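Local structure of TetR family transcriptional regulator (Rhodococcus erythropolis, 4ZA6) at residues A[25-30]-A[35-40]; A[4-9]-A[41-46]; A[158-163]-A[167-172]; A[97-100]-A[105-108]. The protein represses transcription as a TetR-family regulator and probably controls qsdA, a gene for the degradation of N-acyl homoserine lactone quorum-sensing signals. All blocks are in the same frame, centred on the assembly; numbering follows the deposited sequence.

Interaction 1. Residues A[25-30]-A[35-40]; sequences DMSLLA and VGRATL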
loop_
_atom_site.group_PDB
_atom_site.type_symbol
_atom_site.label_atom_id
_atom_site.label_comp_id
_atom_site.label_asym_id
_atom_site.label_seq_id
_atom_site.Cartn_x
_atom_site.Cartn_y
_atom_site.Cartn_z
ATOM N N ASP A 25 -19.505 4.395 5.391
ATOM C CA ASP A 25 -20.909 4.635 5.082
ATOM C C ASP A 25 -21.018 5.949 4.330
ATOM O O ASP A 25 -20.798 7.004 4.917
ATOM C CB ASP A 25 -21.718 4.685 6.390
ATOM C CG ASP A 25 -23.225 4.666 6.223
ATOM O OD1 ASP A 25 -23.744 5.462 5.412
ATOM O OD2 ASP A 25 -23.890 3.890 6.939
ATOM N N MET A 26 -21.327 5.874 3.017
ATOM C CA MET A 26 -21.430 7.022 2.108
ATOM C C MET A 26 -22.503 8.024 2.497
ATOM O O MET A 26 -22.311 9.226 2.291
ATOM C CB MET A 26 -21.528 6.590 0.635
ATOM C CG MET A 26 -20.303 5.859 0.120
ATOM S SD MET A 26 -18.705 6.726 0.332
ATOM C CE MET A 26 -18.448 7.334 -1.304
ATOM N N SER A 27 -23.577 7.558 3.156
ATOM C CA SER A 27 -24.641 8.427 3.655
ATOM C C SER A 27 -24.155 9.211 4.880
ATOM O O SER A 27 -24.384 10.423 4.955
ATOM C CB SER A 27 -25.898 7.622 3.975
ATOM O OG SER A 27 -26.664 7.431 2.798
ATOM N N LEU A 28 -23.462 8.516 5.825
ATOM C CA LEU A 28 -22.871 9.099 7.039
ATOM C C LEU A 28 -21.828 10.138 6.559
ATOM O O LEU A 28 -21.860 11.283 6.999
ATOM C CB LEU A 28 -22.165 7.983 7.833
ATOM C CG LEU A 28 -22.342 7.892 9.360
ATOM C CD1 LEU A 28 -22.359 6.437 9.812
ATOM C CD2 LEU A 28 -21.190 8.575 10.091
ATOM N N LEU A 29 -20.956 9.752 5.598
ATOM C CA LEU A 29 -19.942 10.648 5.026
ATOM C C LEU A 29 -20.563 11.914 4.409
ATOM O O LEU A 29 -20.132 13.027 4.744
ATOM C CB LEU A 29 -19.083 9.907 3.996
ATOM C CG LEU A 29 -17.951 10.686 3.284
ATOM C CD1 LEU A 29 -17.090 11.480 4.246
ATOM C CD2 LEU A 29 -17.046 9.731 2.595
ATOM N N ALA A 30 -21.580 11.751 3.540
ATOM C CA ALA A 30 -22.272 12.887 2.919
ATOM C C ALA A 30 -22.871 13.823 3.983
ATOM O O ALA A 30 -22.779 15.052 3.855
ATOM C CB ALA A 30 -23.358 12.372 1.989
ATOM N N VAL A 35 -23.149 17.520 2.463
ATOM C CA VAL A 35 -23.460 17.420 1.027
ATOM C C VAL A 35 -24.473 16.302 0.734
ATOM O O VAL A 35 -24.617 15.378 1.520
ATOM C CB VAL A 35 -22.211 17.297 0.107
ATOM C CG1 VAL A 35 -21.292 18.498 0.256
ATOM C CG2 VAL A 35 -21.451 15.987 0.351
ATOM N N GLY A 36 -25.121 16.398 -0.418
ATOM C CA GLY A 36 -26.046 15.385 -0.897
ATOM C C GLY A 36 -25.259 14.216 -1.443
ATOM O O GLY A 36 -24.099 14.375 -1.839
ATOM N N ARG A 37 -25.890 13.035 -1.474
ATOM C CA ARG A 37 -25.290 11.785 -1.956
ATOM C C ARG A 37 -24.789 11.872 -3.392
ATOM O O ARG A 37 -23.753 11.316 -3.703
ATOM C CB ARG A 37 -26.278 10.617 -1.788
ATOM C CG ARG A 37 -26.291 10.002 -0.382
ATOM C CD ARG A 37 -24.991 9.281 -0.024
ATOM N NE ARG A 37 -24.645 8.239 -0.993
ATOM C CZ ARG A 37 -24.902 6.945 -0.833
ATOM N NH1 ARG A 37 -25.492 6.510 0.273
ATOM N NH2 ARG A 37 -24.555 6.075 -1.771
ATOM N N ALA A 38 -25.506 12.598 -4.251
ATOM C CA ALA A 38 -25.142 12.803 -5.650
ATOM C C ALA A 38 -23.866 13.652 -5.766
ATOM O O ALA A 38 -23.011 13.318 -6.570
ATOM C CB ALA A 38 -26.296 13.473 -6.395
ATOM N N THR A 39 -23.755 14.752 -4.976
ATOM C CA THR A 39 -22.582 15.640 -4.933
ATOM C C THR A 39 -21.344 14.829 -4.478
ATOM O O THR A 39 -20.273 14.914 -5.105
ATOM C CB THR A 39 -22.889 16.836 -4.008
ATOM O OG1 THR A 39 -23.909 17.627 -4.610
ATOM C CG2 THR A 39 -21.657 17.710 -3.716
ATOM N N LEU A 40 -21.505 14.028 -3.401
ATOM C CA LEU A 40 -20.420 13.177 -2.900
ATOM C C LEU A 40 -19.887 12.210 -3.981
ATOM O O LEU A 40 -18.672 12.158 -4.185
ATOM C CB LEU A 40 -20.820 12.423 -1.613
ATOM C CG LEU A 40 -19.731 11.484 -1.035
ATOM C CD1 LEU A 40 -18.494 12.276 -0.595
ATOM C CD2 LEU A 40 -20.259 10.652 0.099
#
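The helix-turn-helix of this TetR-family regulator is held together here, where Met26, Ser27 and Ala30 of helix 26-33 meet Val35, Arg37 and Leu40 at the turn and in helix 37-44. The turn is closed by the 2.9 Å backbone bond from Val35 N to Ala30 O. Arg37 folds back on helix 26-33 because its chain bends at chi2 (-67°) and chi3 (-56°). Its NH1 donates to Ser27 OG over 2.9 Å, with the hydroxyl oxygen in the guanidinium plane. One face of the same group lies on Met26, whose CB is 3.7 Å from Arg37 CZ. Deeper in, the Leu40 branch CD2 is the apolar wedge. It comes within 3.9 Å of Leu29 CG and sits 4.0 Å from both Ala30 CB and Met26 CE. Asp25 caps the start of helix 26-33, its OD1 accepting from Leu28 N. Leu29 also packs on helix 4-19 and Met26 on helix 47-69. Arg37 and Ser27 make an exposed polar edge. A bound acetate, probably from the crystallisation liquor, comes within about 4 Å of the Arg37 side chain, consistent with an arginine open to solvent and small anions. Met26, Ala30 and Leu40 seal the buried side without polar side-chain groups.

Interaction 2. Residues A[4-9]-A[41-46]; sequences DLERRR and YRWVGN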
loop_
_atom_site.group_PDB
_atom_site.type_symbol
_atom_site.label_atom_id
_atom_site.label_comp_id
_atom_site.label_asym_id
_atom_site.label_seq_id
_atom_site.Cartn_x
_atom_site.Cartn_y
_atom_site.Cartn_z
ATOM N N ASP A 4 -9.722 20.713 -5.553
ATOM C CA ASP A 4 -8.808 19.878 -4.768
ATOM C C ASP A 4 -9.229 19.896 -3.303
ATOM O O ASP A 4 -9.098 18.888 -2.626
ATOM C CB ASP A 4 -7.374 20.397 -4.863
ATOM C CG ASP A 4 -6.773 20.315 -6.242
ATOM O OD1 ASP A 4 -6.977 19.279 -6.920
ATOM O OD2 ASP A 4 -6.040 21.245 -6.617
ATOM N N LEU A 5 -9.701 21.064 -2.827
ATOM C CA LEU A 5 -10.141 21.274 -1.456
ATOM C C LEU A 5 -11.392 20.459 -1.088
ATOM O O LEU A 5 -11.418 19.823 -0.032
ATOM C CB LEU A 5 -10.335 22.778 -1.214
ATOM C CG LEU A 5 -10.821 23.221 0.162
ATOM C CD1 LEU A 5 -9.995 22.579 1.307
ATOM C CD2 LEU A 5 -10.826 24.712 0.244
ATOM N N GLU A 6 -12.434 20.499 -1.931
ATOM C CA GLU A 6 -13.651 19.696 -1.695
ATOM C C GLU A 6 -13.309 18.198 -1.522
ATOM O O GLU A 6 -13.699 17.592 -0.520
ATOM C CB GLU A 6 -14.651 19.894 -2.824
ATOM C CG GLU A 6 -15.435 21.181 -2.624
ATOM C CD GLU A 6 -16.184 21.666 -3.849
ATOM O OE1 GLU A 6 -17.050 22.559 -3.690
ATOM O OE2 GLU A 6 -15.902 21.163 -4.962
ATOM N N ARG A 7 -12.523 17.636 -2.461
ATOM C CA ARG A 7 -12.053 16.248 -2.460
ATOM C C ARG A 7 -11.213 15.975 -1.194
ATOM O O ARG A 7 -11.406 14.946 -0.554
ATOM C CB ARG A 7 -11.226 16.006 -3.746
ATOM C CG ARG A 7 -10.776 14.556 -3.999
ATOM C CD ARG A 7 -9.886 14.455 -5.224
ATOM N NE ARG A 7 -9.195 13.160 -5.288
ATOM C CZ ARG A 7 -7.923 12.963 -4.944
ATOM N NH1 ARG A 7 -7.183 13.972 -4.497
ATOM N NH2 ARG A 7 -7.386 11.755 -5.035
ATOM N N ARG A 8 -10.316 16.910 -0.806
ATOM C CA ARG A 8 -9.496 16.778 0.410
ATOM C C ARG A 8 -10.358 16.630 1.674
ATOM O O ARG A 8 -10.070 15.767 2.494
ATOM C CB ARG A 8 -8.496 17.953 0.525
ATOM C CG ARG A 8 -7.543 17.962 1.737
ATOM C CD ARG A 8 -6.639 16.745 1.952
ATOM N NE ARG A 8 -6.244 16.035 0.727
ATOM C CZ ARG A 8 -6.040 14.723 0.674
ATOM N NH1 ARG A 8 -6.202 13.972 1.759
ATOM N NH2 ARG A 8 -5.691 14.147 -0.467
ATOM N N ARG A 9 -11.418 17.462 1.828
ATOM C CA ARG A 9 -12.327 17.370 2.970
ATOM C C ARG A 9 -12.959 15.983 2.976
ATOM O O ARG A 9 -12.985 15.335 4.019
ATOM C CB ARG A 9 -13.415 18.448 2.903
ATOM C CG ARG A 9 -12.925 19.835 3.276
ATOM C CD ARG A 9 -14.102 20.753 3.481
ATOM N NE ARG A 9 -13.740 22.162 3.308
ATOM C CZ ARG A 9 -13.995 22.875 2.215
ATOM N NH1 ARG A 9 -14.629 22.324 1.186
ATOM N NH2 ARG A 9 -13.627 24.144 2.145
ATOM N N TYR A 41 -20.791 11.494 -4.702
ATOM C CA TYR A 41 -20.409 10.560 -5.781
ATOM C C TYR A 41 -19.607 11.283 -6.868
ATOM O O TYR A 41 -18.581 10.767 -7.319
ATOM C CB TYR A 41 -21.636 9.840 -6.397
ATOM C CG TYR A 41 -21.268 9.017 -7.619
ATOM C CD1 TYR A 41 -20.715 7.747 -7.490
ATOM C CD2 TYR A 41 -21.416 9.535 -8.904
ATOM C CE1 TYR A 41 -20.319 7.011 -8.606
ATOM C CE2 TYR A 41 -21.019 8.811 -10.029
ATOM C CZ TYR A 41 -20.476 7.546 -9.875
ATOM O OH TYR A 41 -20.107 6.809 -10.975
ATOM N N ARG A 42 -20.074 12.488 -7.267
ATOM C CA ARG A 42 -19.426 13.349 -8.259
ATOM C C ARG A 42 -18.013 13.722 -7.817
ATOM O O ARG A 42 -17.107 13.775 -8.654
ATOM C CB ARG A 42 -20.268 14.607 -8.475
ATOM C CG ARG A 42 -20.066 15.279 -9.828
ATOM C CD ARG A 42 -21.162 16.288 -10.154
ATOM N NE ARG A 42 -21.260 17.361 -9.161
ATOM C CZ ARG A 42 -22.332 17.595 -8.410
ATOM N NH1 ARG A 42 -23.421 16.849 -8.543
ATOM N NH2 ARG A 42 -22.329 18.585 -7.530
ATOM N N TRP A 43 -17.808 13.922 -6.500
ATOM C CA TRP A 43 -16.509 14.296 -5.946
ATOM C C TRP A 43 -15.506 13.168 -5.848
ATOM O O TRP A 43 -14.343 13.377 -6.175
ATOM C CB TRP A 43 -16.672 14.931 -4.552
ATOM C CG TRP A 43 -17.266 16.322 -4.535
ATOM C CD1 TRP A 43 -17.698 17.058 -5.601
ATOM C CD2 TRP A 43 -17.545 17.106 -3.365
ATOM N NE1 TRP A 43 -18.191 18.272 -5.170
ATOM C CE2 TRP A 43 -18.096 18.332 -3.802
ATOM C CE3 TRP A 43 -17.348 16.902 -1.989
ATOM C CZ2 TRP A 43 -18.479 19.341 -2.908
ATOM C CZ3 TRP A 43 -17.707 17.912 -1.106
ATOM C CH2 TRP A 43 -18.234 19.128 -1.569
ATOM N N VAL A 44 -15.916 12.009 -5.305
ATOM C CA VAL A 44 -14.996 10.903 -5.029
ATOM C C VAL A 44 -15.307 9.548 -5.694
ATOM O O VAL A 44 -14.512 8.612 -5.581
ATOM C CB VAL A 44 -14.794 10.742 -3.502
ATOM C CG1 VAL A 44 -14.126 11.976 -2.887
ATOM C CG2 VAL A 44 -16.112 10.407 -2.799
ATOM N N GLY A 45 -16.448 9.442 -6.354
ATOM C CA GLY A 45 -16.853 8.182 -6.957
ATOM C C GLY A 45 -17.548 7.321 -5.927
ATOM O O GLY A 45 -17.977 7.820 -4.877
ATOM N N ASN A 46 -17.677 6.026 -6.214
ATOM C CA ASN A 46 -18.332 5.120 -5.281
ATOM C C ASN A 46 -17.456 4.837 -4.033
ATOM O O ASN A 46 -16.317 5.318 -3.941
ATOM C CB ASN A 46 -18.798 3.827 -5.990
ATOM C CG ASN A 46 -17.705 2.993 -6.621
ATOM O OD1 ASN A 46 -16.626 2.770 -6.057
ATOM N ND2 ASN A 46 -17.988 2.451 -7.790
#
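Trp43 brings helix 37-44 onto helix 4-19 by laying its indole against Glu6. With CG anti to the carbonyl carbon (chi1 -72°), the ring reaches across to Glu6, and the two side chains cross at about a right angle. Glu6 CB stands over the six-membered ring, 3.7 Å from its centroid and 6° off the normal, as a CH-pi contact. Beyond it the extended glutamate chain runs on over the indole, and Glu6 CD comes 3.4 Å from Trp43 CZ2. The carboxylate is tilted 22° from the ring plane. Trp43 NE1 and Glu6 OE2 are 3.7 Å apart and do not form a hydrogen bond. Pro2 and Val35 also touch the indole. Were Trp43 an alanine, Glu6 would probably lose the aromatic face it rests on, and a gap would open between the two helices. The backbone oxygen of Trp43 lies 4.3 Å from Arg7 CG. Val44 follows, with its CG1 4.4 Å from the same Arg7 CG. Helix 37-44 then ends at Gly45, which has a positive phi and whose N bonds to Tyr41 O. Asn46 is the N-cap of helix 47-69, its OD1 accepting from Glu49 N. This is the three-helix DNA-binding domain of the TetR family, in which the first helix packs against the second helix of the helix-turn-helix, the recognition helix.

Interaction 3. Residues A[158-163]-A[167-172]; sequences LYAPLL and KAEIET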
loop_
_atom_site.group_PDB
_atom_site.type_symbol
_atom_site.label_atom_id
_atom_site.label_comp_id
_atom_site.label_asym_id
_atom_site.label_seq_id
_atom_site.Cartn_x
_atom_site.Cartn_y
_atom_site.Cartn_z
ATOM N N LEU A 158 2.037 -10.822 1.533
ATOM C CA LEU A 158 1.668 -9.977 2.672
ATOM C C LEU A 158 0.251 -10.290 3.141
ATOM O O LEU A 158 0.007 -10.414 4.346
ATOM C CB LEU A 158 1.809 -8.497 2.305
ATOM C CG LEU A 158 1.378 -7.471 3.350
ATOM C CD1 LEU A 158 2.044 -7.718 4.720
ATOM C CD2 LEU A 158 1.622 -6.064 2.846
ATOM N N TYR A 159 -0.676 -10.441 2.192
ATOM C CA TYR A 159 -2.082 -10.684 2.487
ATOM C C TYR A 159 -2.506 -12.140 2.367
ATOM O O TYR A 159 -3.702 -12.386 2.222
ATOM C CB TYR A 159 -2.970 -9.763 1.607
ATOM C CG TYR A 159 -2.617 -8.298 1.719
ATOM C CD1 TYR A 159 -2.798 -7.608 2.914
ATOM C CD2 TYR A 159 -2.086 -7.603 0.637
ATOM C CE1 TYR A 159 -2.428 -6.273 3.039
ATOM C CE2 TYR A 159 -1.705 -6.267 0.754
ATOM C CZ TYR A 159 -1.901 -5.602 1.949
ATOM O OH TYR A 159 -1.538 -4.286 2.070
ATOM N N ALA A 160 -1.548 -13.102 2.476
ATOM C CA ALA A 160 -1.783 -14.553 2.398
ATOM C C ALA A 160 -2.939 -15.069 3.289
ATOM O O ALA A 160 -3.681 -15.915 2.791
ATOM C CB ALA A 160 -0.505 -15.323 2.672
ATOM N N PRO A 161 -3.198 -14.551 4.534
ATOM C CA PRO A 161 -4.357 -15.045 5.298
ATOM C C PRO A 161 -5.716 -14.791 4.646
ATOM O O PRO A 161 -6.628 -15.587 4.850
ATOM C CB PRO A 161 -4.228 -14.351 6.648
ATOM C CG PRO A 161 -2.816 -13.898 6.725
ATOM C CD PRO A 161 -2.457 -13.546 5.328
ATOM N N LEU A 162 -5.838 -13.745 3.804
ATOM C CA LEU A 162 -7.075 -13.452 3.074
ATOM C C LEU A 162 -7.296 -14.382 1.899
ATOM O O LEU A 162 -8.401 -14.464 1.370
ATOM C CB LEU A 162 -7.084 -11.996 2.594
ATOM C CG LEU A 162 -7.086 -10.956 3.713
ATOM C CD1 LEU A 162 -6.880 -9.582 3.162
ATOM C CD2 LEU A 162 -8.371 -11.065 4.577
ATOM N N LEU A 163 -6.227 -15.068 1.484
ATOM C CA LEU A 163 -6.223 -15.964 0.343
ATOM C C LEU A 163 -6.222 -17.416 0.760
ATOM O O LEU A 163 -5.974 -18.292 -0.067
ATOM C CB LEU A 163 -5.048 -15.616 -0.600
ATOM C CG LEU A 163 -4.890 -14.119 -0.988
ATOM C CD1 LEU A 163 -3.608 -13.871 -1.743
ATOM C CD2 LEU A 163 -6.070 -13.613 -1.805
ATOM N N LYS A 167 -0.709 -17.254 7.712
ATOM C CA LYS A 167 -0.124 -15.983 8.152
ATOM C C LYS A 167 0.449 -15.165 7.007
ATOM O O LYS A 167 0.581 -15.686 5.901
ATOM C CB LYS A 167 0.993 -16.257 9.183
ATOM C CG LYS A 167 2.177 -17.052 8.631
ATOM C CD LYS A 167 3.488 -16.648 9.296
ATOM C CE LYS A 167 4.677 -17.415 8.753
ATOM N NZ LYS A 167 5.074 -16.954 7.392
ATOM N N ALA A 168 0.794 -13.874 7.283
ATOM C CA ALA A 168 1.420 -12.976 6.317
ATOM C C ALA A 168 2.774 -13.603 6.032
ATOM O O ALA A 168 3.504 -13.914 6.978
ATOM C CB ALA A 168 1.604 -11.590 6.925
ATOM N N GLU A 169 3.076 -13.866 4.755
ATOM C CA GLU A 169 4.335 -14.514 4.367
ATOM C C GLU A 169 5.421 -13.485 4.035
ATOM O O GLU A 169 5.851 -13.369 2.882
ATOM C CB GLU A 169 4.094 -15.495 3.218
ATOM C CG GLU A 169 3.081 -16.568 3.582
ATOM C CD GLU A 169 2.524 -17.367 2.422
ATOM O OE1 GLU A 169 1.794 -18.345 2.687
ATOM O OE2 GLU A 169 2.707 -16.955 1.255
ATOM N N ILE A 170 5.857 -12.734 5.058
ATOM C CA ILE A 170 6.847 -11.657 4.901
ATOM C C ILE A 170 8.215 -12.122 4.399
ATOM O O ILE A 170 8.735 -11.536 3.451
ATOM C CB ILE A 170 6.875 -10.686 6.122
ATOM C CG1 ILE A 170 5.465 -10.081 6.349
ATOM C CG2 ILE A 170 7.950 -9.570 5.957
ATOM C CD1 ILE A 170 5.247 -9.365 7.656
ATOM N N GLU A 171 8.772 -13.196 5.000
ATOM C CA GLU A 171 10.072 -13.735 4.594
ATOM C C GLU A 171 10.095 -14.223 3.178
ATOM O O GLU A 171 11.080 -14.012 2.486
ATOM C CB GLU A 171 10.598 -14.808 5.567
ATOM C CG GLU A 171 11.029 -14.217 6.903
ATOM C CD GLU A 171 12.095 -13.128 6.896
ATOM O OE1 GLU A 171 12.045 -12.269 7.801
ATOM O OE2 GLU A 171 12.972 -13.121 6.004
ATOM N N THR A 172 9.015 -14.872 2.735
ATOM C CA THR A 172 8.899 -15.340 1.349
ATOM C C THR A 172 8.829 -14.139 0.417
ATOM O O THR A 172 9.453 -14.169 -0.631
ATOM C CB THR A 172 7.702 -16.298 1.186
ATOM O OG1 THR A 172 7.911 -17.438 2.018
ATOM C CG2 THR A 172 7.526 -16.768 -0.232
#
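Two flat groups of 167-172 are covered by 158-163: the Glu169 carboxylate by Ala160, and the peptide between Lys167 and Ala168 by Pro161. The Ala160 methyl sits over one carboxylate face, with CB 3.7 Å from Glu169 CD and almost equally far from both oxygens. Glu169 OE2 is hydrogen-bonded to His157 ND1, and a longer, weak ion pair links it to Arg165. The glutamate chain is extended beyond CG (chi2 165°), which carries the carboxylate out to the methyl. A glutamine in its place would probably give up the negative charge that faces Arg165, and an uncharged amide is likely to hold His157 less firmly. Pro161 sets its CG-CD edge over a face of the peptide, with CG 3.5 Å from Lys167 C. Ala160 CB is 3.4 Å from Lys167 O. Within 158-163, Leu158 CG lies over one face of the Tyr159 ring, which also meets Phe106 edge-to-face. Leu158 O is met by Ala168, whose CB is 3.3 Å away and whose CA makes a CA-H...O contact at 3.5 Å. Leu158 CD1 adds a looser apolar touch, 4.5 Å from Ile170 CG1. No hydrogen bond joins the segments, which run in nearly opposite directions. They span the connection, with its 3-10 turn at 160-162, from the end of helix 143-158 to the start of helix 170-181, the pair that commonly makes the dimer interface in TetR regulators. Helix 74-90 covers Leu158 through Val89 and Ala168 and Ile170 through Glu90, while Leu162 and Leu163 turn to helix 103-111 at Phe106 and Met111.

Interaction 4. Residues A[97-100]-A[105-108]; sequences ALTK and VFIK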
loop_
_atom_site.group_PDB
_atom_site.type_symbol
_atom_site.label_atom_id
_atom_site.label_comp_id
_atom_site.label_asym_id
_atom_site.label_seq_id
_atom_site.Cartn_x
_atom_site.Cartn_y
_atom_site.Cartn_z
ATOM N N ALA A 97 -9.402 -4.499 11.306
ATOM C CA ALA A 97 -10.841 -4.292 11.475
ATOM C C ALA A 97 -11.537 -4.267 10.119
ATOM O O ALA A 97 -12.609 -4.845 9.978
ATOM C CB ALA A 97 -11.104 -2.980 12.225
ATOM N N LEU A 98 -10.914 -3.605 9.120
ATOM C CA LEU A 98 -11.435 -3.487 7.761
ATOM C C LEU A 98 -11.439 -4.843 7.067
ATOM O O LEU A 98 -12.470 -5.228 6.533
ATOM C CB LEU A 98 -10.620 -2.450 6.958
ATOM C CG LEU A 98 -11.057 -2.215 5.506
ATOM C CD1 LEU A 98 -12.183 -1.183 5.420
ATOM C CD2 LEU A 98 -9.875 -1.812 4.636
ATOM N N THR A 99 -10.318 -5.585 7.134
ATOM C CA THR A 99 -10.178 -6.904 6.501
ATOM C C THR A 99 -11.104 -7.958 7.066
ATOM O O THR A 99 -11.513 -8.855 6.336
ATOM C CB THR A 99 -8.716 -7.352 6.360
ATOM O OG1 THR A 99 -8.123 -7.526 7.651
ATOM C CG2 THR A 99 -7.897 -6.396 5.520
ATOM N N LYS A 100 -11.447 -7.843 8.358
ATOM C CA LYS A 100 -12.361 -8.767 9.038
ATOM C C LYS A 100 -13.783 -8.555 8.562
ATOM O O LYS A 100 -14.502 -9.522 8.341
ATOM C CB LYS A 100 -12.268 -8.615 10.561
ATOM C CG LYS A 100 -11.159 -9.447 11.176
ATOM C CD LYS A 100 -10.962 -9.111 12.656
ATOM C CE LYS A 100 -9.793 -9.854 13.267
ATOM N NZ LYS A 100 -9.644 -9.560 14.717
ATOM N N VAL A 105 -13.784 -6.897 -0.650
ATOM C CA VAL A 105 -13.562 -5.511 -1.096
ATOM C C VAL A 105 -12.076 -5.256 -1.024
ATOM O O VAL A 105 -11.496 -4.792 -2.003
ATOM C CB VAL A 105 -14.367 -4.478 -0.249
ATOM C CG1 VAL A 105 -13.933 -3.044 -0.542
ATOM C CG2 VAL A 105 -15.867 -4.622 -0.486
ATOM N N PHE A 106 -11.443 -5.609 0.123
ATOM C CA PHE A 106 -10.009 -5.394 0.301
ATOM C C PHE A 106 -9.128 -6.187 -0.683
ATOM O O PHE A 106 -8.151 -5.620 -1.199
ATOM C CB PHE A 106 -9.560 -5.611 1.763
ATOM C CG PHE A 106 -8.118 -5.214 1.950
ATOM C CD1 PHE A 106 -7.751 -3.878 1.997
ATOM C CD2 PHE A 106 -7.111 -6.173 1.939
ATOM C CE1 PHE A 106 -6.396 -3.506 2.078
ATOM C CE2 PHE A 106 -5.766 -5.802 2.058
ATOM C CZ PHE A 106 -5.418 -4.467 2.116
ATOM N N ILE A 107 -9.462 -7.464 -0.952
ATOM C CA ILE A 107 -8.675 -8.271 -1.894
ATOM C C ILE A 107 -8.604 -7.530 -3.225
ATOM O O ILE A 107 -7.513 -7.380 -3.798
ATOM C CB ILE A 107 -9.197 -9.732 -2.057
ATOM C CG1 ILE A 107 -8.964 -10.565 -0.763
ATOM C CG2 ILE A 107 -8.470 -10.417 -3.249
ATOM C CD1 ILE A 107 -9.803 -11.889 -0.667
ATOM N N LYS A 108 -9.771 -7.017 -3.677
ATOM C CA LYS A 108 -9.933 -6.255 -4.915
ATOM C C LYS A 108 -9.112 -4.969 -4.908
ATOM O O LYS A 108 -8.375 -4.716 -5.858
ATOM C CB LYS A 108 -11.422 -5.971 -5.173
ATOM C CG LYS A 108 -11.712 -5.220 -6.455
ATOM C CD LYS A 108 -13.181 -5.266 -6.798
ATOM C CE LYS A 108 -13.418 -4.690 -8.159
ATOM N NZ LYS A 108 -13.586 -3.205 -8.138
#
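Thr99 and Phe106 lie side by side and point the same way, and Leu98 crosses the same phenylalanine at about a right angle. The three join consecutive short helices, 93-101 and 103-111, in the all-helical C-terminal domain of the TetR fold. The threonine offers its methyl to the ring. Thr99 CG2 is 4.0 Å from the ring centroid of Phe106 and 25° off the normal, a CH-pi contact over the face but shifted toward the rim. Its chi1 of 64° makes this possible, because CG2 lies anti to the carbonyl carbon while OG1 turns back to its own helix. There OG1 has weak hydrogen bonds with the carbonyl oxygens of Leu95 and Arg96. The hydroxyl thus has its polar partners within the helix, and only the methyl meets the aromatic ring. Phe106 has CB directed toward helix 93-101, and with CG anti to the backbone N (chi1 -173°) the ring stands beside the Thr99 methyl. Leu98 approaches the ring obliquely, through one methyl branch. No hydrogen bond crosses between the segments, and Leu98 and Phe106 are both buried. Leu55 of helix 47-69 touches both of them, tying this corner to the long helix that follows the DNA-binding domain. Leu162 packs on Thr99 and Phe106. A bound methylpentanediol, probably from the crystallisation liquor, has its nearest atom about 4 Å from the Phe106 side chain, consistent with a pocket beside it. The closest atoms of the contact are Thr99 CG2 and Phe106 CD2, 3.7 Å apart, while Leu98 CD2 stops 4.0 Å from Phe106 CD1.

Overall arrangement
Interactions 1 and 2 share helix 37-44 and touch each other, with Met26 packing on Val44. Together they join the three helices of the DNA-binding end. Interaction 1 is partly buried and mixes hydrogen bonds with apolar packing. Interaction 2 is a surface contact that rests on a ring face. Interactions 3 and 4 lie in the C-terminal domain and also touch each other. Interaction 4 is the buried one, and interaction 3 is a partly buried turn. Only interaction 1 has hydrogen bonds between its segments. Interactions 2 and 3 lie on opposite sides of the chain's centre, their own centres about 33 Å apart.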